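Uncharacterized DUF364 family protein (Pyrococcus horikoshii, PDB 3NPG) is of unknown function but, carrying putative heavy-metal chelation domains, may bind heavy-metal ions. Local coordinates at residues F26-L30 with P31-V35; L77-I80 with E81-L84. All blocks are in the same frame, centred on the assembly; numbering follows the deposited sequence.

Contact 1. Residues F26-L30 with P31-V35; sequences FSFGL and PYTWV. With ACT (acetate ion), chain E.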
# COMPACT_ATOMS: atom_id res chain seq x y z
N PHE A 26 14.17 -0.79 -25.74
CA PHE A 26 13.03 -0.61 -24.83
C PHE A 26 13.43 -0.97 -23.41
O PHE A 26 14.48 -1.58 -23.20
CB PHE A 26 11.83 -1.47 -25.28
CG PHE A 26 12.09 -2.96 -25.24
CD1 PHE A 26 12.70 -3.61 -26.30
CD2 PHE A 26 11.72 -3.71 -24.13
CE1 PHE A 26 12.97 -4.97 -26.25
CE2 PHE A 26 11.98 -5.08 -24.08
CZ PHE A 26 12.60 -5.71 -25.14
N SER A 27 12.58 -0.62 -22.42
CA SER A 27 12.83 -0.95 -21.02
C SER A 27 11.60 -0.68 -20.16
O SER A 27 11.11 0.45 -20.12
CB SER A 27 14.02 -0.16 -20.47
OG SER A 27 14.27 -0.45 -19.11
N PHE A 28 11.10 -1.72 -19.46
CA PHE A 28 10.03 -1.55 -18.47
C PHE A 28 10.70 -1.10 -17.16
O PHE A 28 11.10 -1.94 -16.35
CB PHE A 28 9.25 -2.87 -18.29
CG PHE A 28 8.12 -2.79 -17.28
CD1 PHE A 28 6.93 -2.14 -17.58
CD2 PHE A 28 8.23 -3.40 -16.04
CE1 PHE A 28 5.90 -2.07 -16.65
CE2 PHE A 28 7.20 -3.33 -15.11
CZ PHE A 28 6.04 -2.66 -15.42
N GLY A 29 10.96 0.19 -17.05
CA GLY A 29 11.71 0.74 -15.93
C GLY A 29 11.03 1.86 -15.19
O GLY A 29 9.92 2.25 -15.53
N LEU A 30 11.72 2.40 -14.15
CA LEU A 30 11.20 3.48 -13.32
C LEU A 30 12.02 4.77 -13.50
O LEU A 30 13.24 4.71 -13.65
CB LEU A 30 11.20 3.06 -11.84
CG LEU A 30 10.16 2.00 -11.43
CD1 LEU A 30 10.48 1.44 -10.07
CD2 LEU A 30 8.75 2.57 -11.45
N PRO A 31 11.37 5.97 -13.49
CA PRO A 31 9.92 6.20 -13.30
C PRO A 31 9.08 5.90 -14.54
O PRO A 31 7.86 5.71 -14.43
CB PRO A 31 9.87 7.69 -12.93
CG PRO A 31 11.04 8.29 -13.66
CD PRO A 31 12.11 7.24 -13.64
N TYR A 32 9.73 5.82 -15.72
CA TYR A 32 9.02 5.64 -16.97
C TYR A 32 9.49 4.45 -17.76
O TYR A 32 10.70 4.16 -17.80
CB TYR A 32 9.11 6.91 -17.84
CG TYR A 32 8.19 8.01 -17.37
CD1 TYR A 32 8.58 8.88 -16.36
CD2 TYR A 32 6.92 8.16 -17.91
CE1 TYR A 32 7.71 9.85 -15.87
CE2 TYR A 32 6.06 9.15 -17.46
CZ TYR A 32 6.45 9.99 -16.43
OH TYR A 32 5.60 10.96 -15.97
N THR A 33 8.54 3.76 -18.41
CA THR A 33 8.82 2.72 -19.40
C THR A 33 9.02 3.44 -20.72
O THR A 33 8.27 4.39 -21.01
CB THR A 33 7.64 1.73 -19.47
OG1 THR A 33 7.53 1.04 -18.23
CG2 THR A 33 7.78 0.74 -20.61
N TRP A 34 10.06 3.09 -21.46
CA TRP A 34 10.34 3.77 -22.72
C TRP A 34 10.53 2.83 -23.88
O TRP A 34 10.94 1.68 -23.69
CB TRP A 34 11.54 4.72 -22.57
CG TRP A 34 12.79 4.05 -22.09
CD1 TRP A 34 13.23 3.95 -20.80
CD2 TRP A 34 13.78 3.42 -22.90
NE1 TRP A 34 14.43 3.30 -20.76
CE2 TRP A 34 14.81 2.97 -22.04
CE3 TRP A 34 13.91 3.18 -24.28
CZ2 TRP A 34 15.93 2.28 -22.50
CZ3 TRP A 34 15.03 2.50 -24.74
CH2 TRP A 34 16.02 2.06 -23.86
N VAL A 35 10.23 3.31 -25.09
CA VAL A 35 10.41 2.57 -26.33
C VAL A 35 11.10 3.47 -27.35
O VAL A 35 10.59 4.56 -27.65
CB VAL A 35 9.06 2.00 -26.87
CG1 VAL A 35 9.19 1.54 -28.32
CG2 VAL A 35 8.55 0.86 -25.99
C ACT E . 2.22 10.73 -16.72
O ACT E . 1.28 10.23 -17.25
OXT ACT E . 3.30 10.33 -16.99
CH3 ACT E . 2.03 11.85 -15.69
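Ser27 and Trp34 face each other across two neighbouring strands and make the dense end of this contact. They are an antiparallel hydrogen-bonded pair, Ser27 N to Trp34 O at 3.1 Å and Trp34 N to Ser27 O at 3.1 Å. With CG between its own backbone N and carbonyl carbon (chi1 56°), the indole of Trp34 folds back across the neighbouring strand and sets one face on Ser27, whose CB comes within 3.5 Å of Trp34 NE1, while its six-membered ring reaches on over the backbone of Phe26. A small serine suits this place, fitting its CB beneath the broad ring, and Ser27 OG bonds Ser27 OG of the second subunit. A serine in place of Trp34 would probably leave the backbone of Phe26 and Ser27 without its cover and open a gap toward Leu227 and Leu230 of helix 223-232. On the face of the sheet that carries Phe26 and Val35, contact is lighter, with Phe26 CB 4.1 Å from Val35 CG2. The two strands form a beta hairpin, the first two of a three-stranded antiparallel sheet, and the chain turns between them through Gly29, Leu30 and Pro31. Phe28 centres an inverse gamma turn, and the peptide bond before Pro31 is cis, a form proline adopts far more readily than other residues. Past Ser27 and Trp34 no further backbone bonds pair the segments; Thr33 OG1 meets the Phe28 ring obliquely near CD1, its polar partner being Thr50. Tyr32 makes no side-chain contact with 26-30, its CB directed away, and is packed instead on Val47, Met49 and Leu230; its hydroxyl donates at 2.6 Å to OXT of an acetate, probably from the crystallisation liquor, which Thr199 OG1 also bonds.

Contact 2. Residues L77-I80 with E81-L84; sequences LNII and ERTL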
# COMPACT_ATOMS: atom_id res chain seq x y z
N LEU A 77 -4.44 -7.48 -20.36
CA LEU A 77 -4.82 -7.47 -18.95
C LEU A 77 -3.57 -7.32 -18.08
O LEU A 77 -3.66 -6.92 -16.93
CB LEU A 77 -5.57 -8.77 -18.58
CG LEU A 77 -7.10 -8.75 -18.81
CD1 LEU A 77 -7.44 -8.89 -20.28
CD2 LEU A 77 -7.76 -9.85 -18.02
N ASN A 78 -2.39 -7.61 -18.67
CA ASN A 78 -1.10 -7.48 -18.01
C ASN A 78 -0.62 -6.04 -18.10
O ASN A 78 -0.41 -5.53 -19.21
CB ASN A 78 -0.08 -8.44 -18.66
CG ASN A 78 1.21 -8.62 -17.90
OD1 ASN A 78 1.74 -7.68 -17.28
ND2 ASN A 78 1.79 -9.80 -18.02
N ILE A 79 -0.47 -5.36 -16.94
CA ILE A 79 -0.03 -3.96 -16.89
C ILE A 79 1.36 -3.74 -17.55
O ILE A 79 1.57 -2.72 -18.22
CB ILE A 79 -0.12 -3.38 -15.42
CG1 ILE A 79 0.29 -1.89 -15.36
CG2 ILE A 79 0.70 -4.24 -14.43
CD1 ILE A 79 -0.67 -0.93 -16.04
N ILE A 80 2.28 -4.73 -17.40
CA ILE A 80 3.62 -4.66 -18.01
C ILE A 80 3.50 -4.60 -19.54
O ILE A 80 4.15 -3.77 -20.18
CB ILE A 80 4.52 -5.85 -17.55
CG1 ILE A 80 4.59 -5.93 -16.00
CG2 ILE A 80 5.93 -5.74 -18.16
CD1 ILE A 80 5.25 -7.16 -15.47
N GLU A 81 2.62 -5.45 -20.12
CA GLU A 81 2.37 -5.48 -21.56
C GLU A 81 1.66 -4.19 -22.04
O GLU A 81 1.96 -3.71 -23.13
CB GLU A 81 1.57 -6.72 -21.94
CG GLU A 81 2.33 -8.02 -21.76
CD GLU A 81 1.52 -9.28 -22.01
OE1 GLU A 81 0.40 -9.18 -22.57
OE2 GLU A 81 2.01 -10.38 -21.66
N ARG A 82 0.74 -3.63 -21.21
CA ARG A 82 0.03 -2.38 -21.53
C ARG A 82 1.00 -1.20 -21.55
O ARG A 82 0.97 -0.40 -22.48
CB ARG A 82 -1.08 -2.09 -20.50
CG ARG A 82 -2.37 -2.81 -20.77
CD ARG A 82 -3.58 -2.04 -20.23
NE ARG A 82 -3.49 -1.79 -18.78
CZ ARG A 82 -3.84 -2.68 -17.85
NH1 ARG A 82 -4.26 -3.89 -18.20
NH2 ARG A 82 -3.75 -2.37 -16.56
N THR A 83 1.82 -1.05 -20.47
CA THR A 83 2.77 0.05 -20.34
C THR A 83 3.78 0.07 -21.50
O THR A 83 3.99 1.12 -22.10
CB THR A 83 3.44 0.03 -18.96
OG1 THR A 83 2.44 -0.21 -17.96
CG2 THR A 83 4.18 1.33 -18.65
N LEU A 84 4.33 -1.12 -21.87
CA LEU A 84 5.25 -1.24 -23.01
C LEU A 84 4.53 -0.92 -24.34
O LEU A 84 5.14 -0.34 -25.25
CB LEU A 84 5.87 -2.65 -23.07
CG LEU A 84 7.06 -2.89 -22.13
CD1 LEU A 84 7.24 -4.38 -21.86
CD2 LEU A 84 8.34 -2.29 -22.70
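Backbone bonds from Arg82 to Asn78, from Thr83 to Ile79 and from Leu84 to Ile80 wind these residues into the first turn of helix 79-96. The straightest is Thr83 N to Ile79 O, 2.8 Å with 170° at the hydrogen. Two side-chain hydrogen bonds supplement them. Asn78 is the N-cap: with CG anti to the backbone N (chi1 -168°), OD1 swings over the helix start and accepts a weak bond from Ile80 N at 3.0 Å. A short amide side chain suits this place because it can meet an amide N-H that has no preceding turn to bond it. Thr83, beta-branched, holds OG1 beside its own backbone N, from where the hydroxyl donates to Ile79 O at 2.7 Å; it arrives from above the carbonyl plane, and with Thr83 N makes two donors on one oxygen. Among the flat groups, the Asn78 amide and the Glu81 carboxylate are stacked with planes 23° apart, Asn78 ND2 being 3.7 Å from Glu81 OE2. The hydrogen bonds of each are made elsewhere: ND2 to Thr59 O, OE1 to Ser76 OG and OE2 to Ser61 OG. Arg82, bent at chi3, curls back along the helix start and packs one guanidinium face over Ile79 CA, with Ile79 CD1 3.4 Å from Arg82 NH2; its NH1 bonds Ser76 O and its NE Val176 O. The apolar pair is Ile80 and Leu84, which lie alongside each other, both directed the same way, with Ile80 CG2 and Leu84 CD1 4.2 Å apart. In the assembly Leu232 of the second subunit packs on both. A buried acid at the helix N terminus would probably be stabilised by the helix dipole, while the buried arginine appears to depend on backbone carbonyls to offset the cost of burying its charge.

From the N terminus the chain first meets contact 1, where strand 22-27 turns tightly into strand 32-38 and closes the hairpin. It then runs through strand 43-49 and helix 67-72 before contact 2 opens helix 79-96. Each contact closes just a short local turn, and the two follow in series, neither enclosing nor crossing the other. They nevertheless meet in space, with centres about 12 Å apart: Phe28 CZ rests 3.6 Å from Ile80 CG1, and Thr33 OG1 lies 3.4 Å from Thr83 CG2. The start of the helix is thus packed against the hairpin of the three-stranded sheet, and both contacts also touch the second subunit.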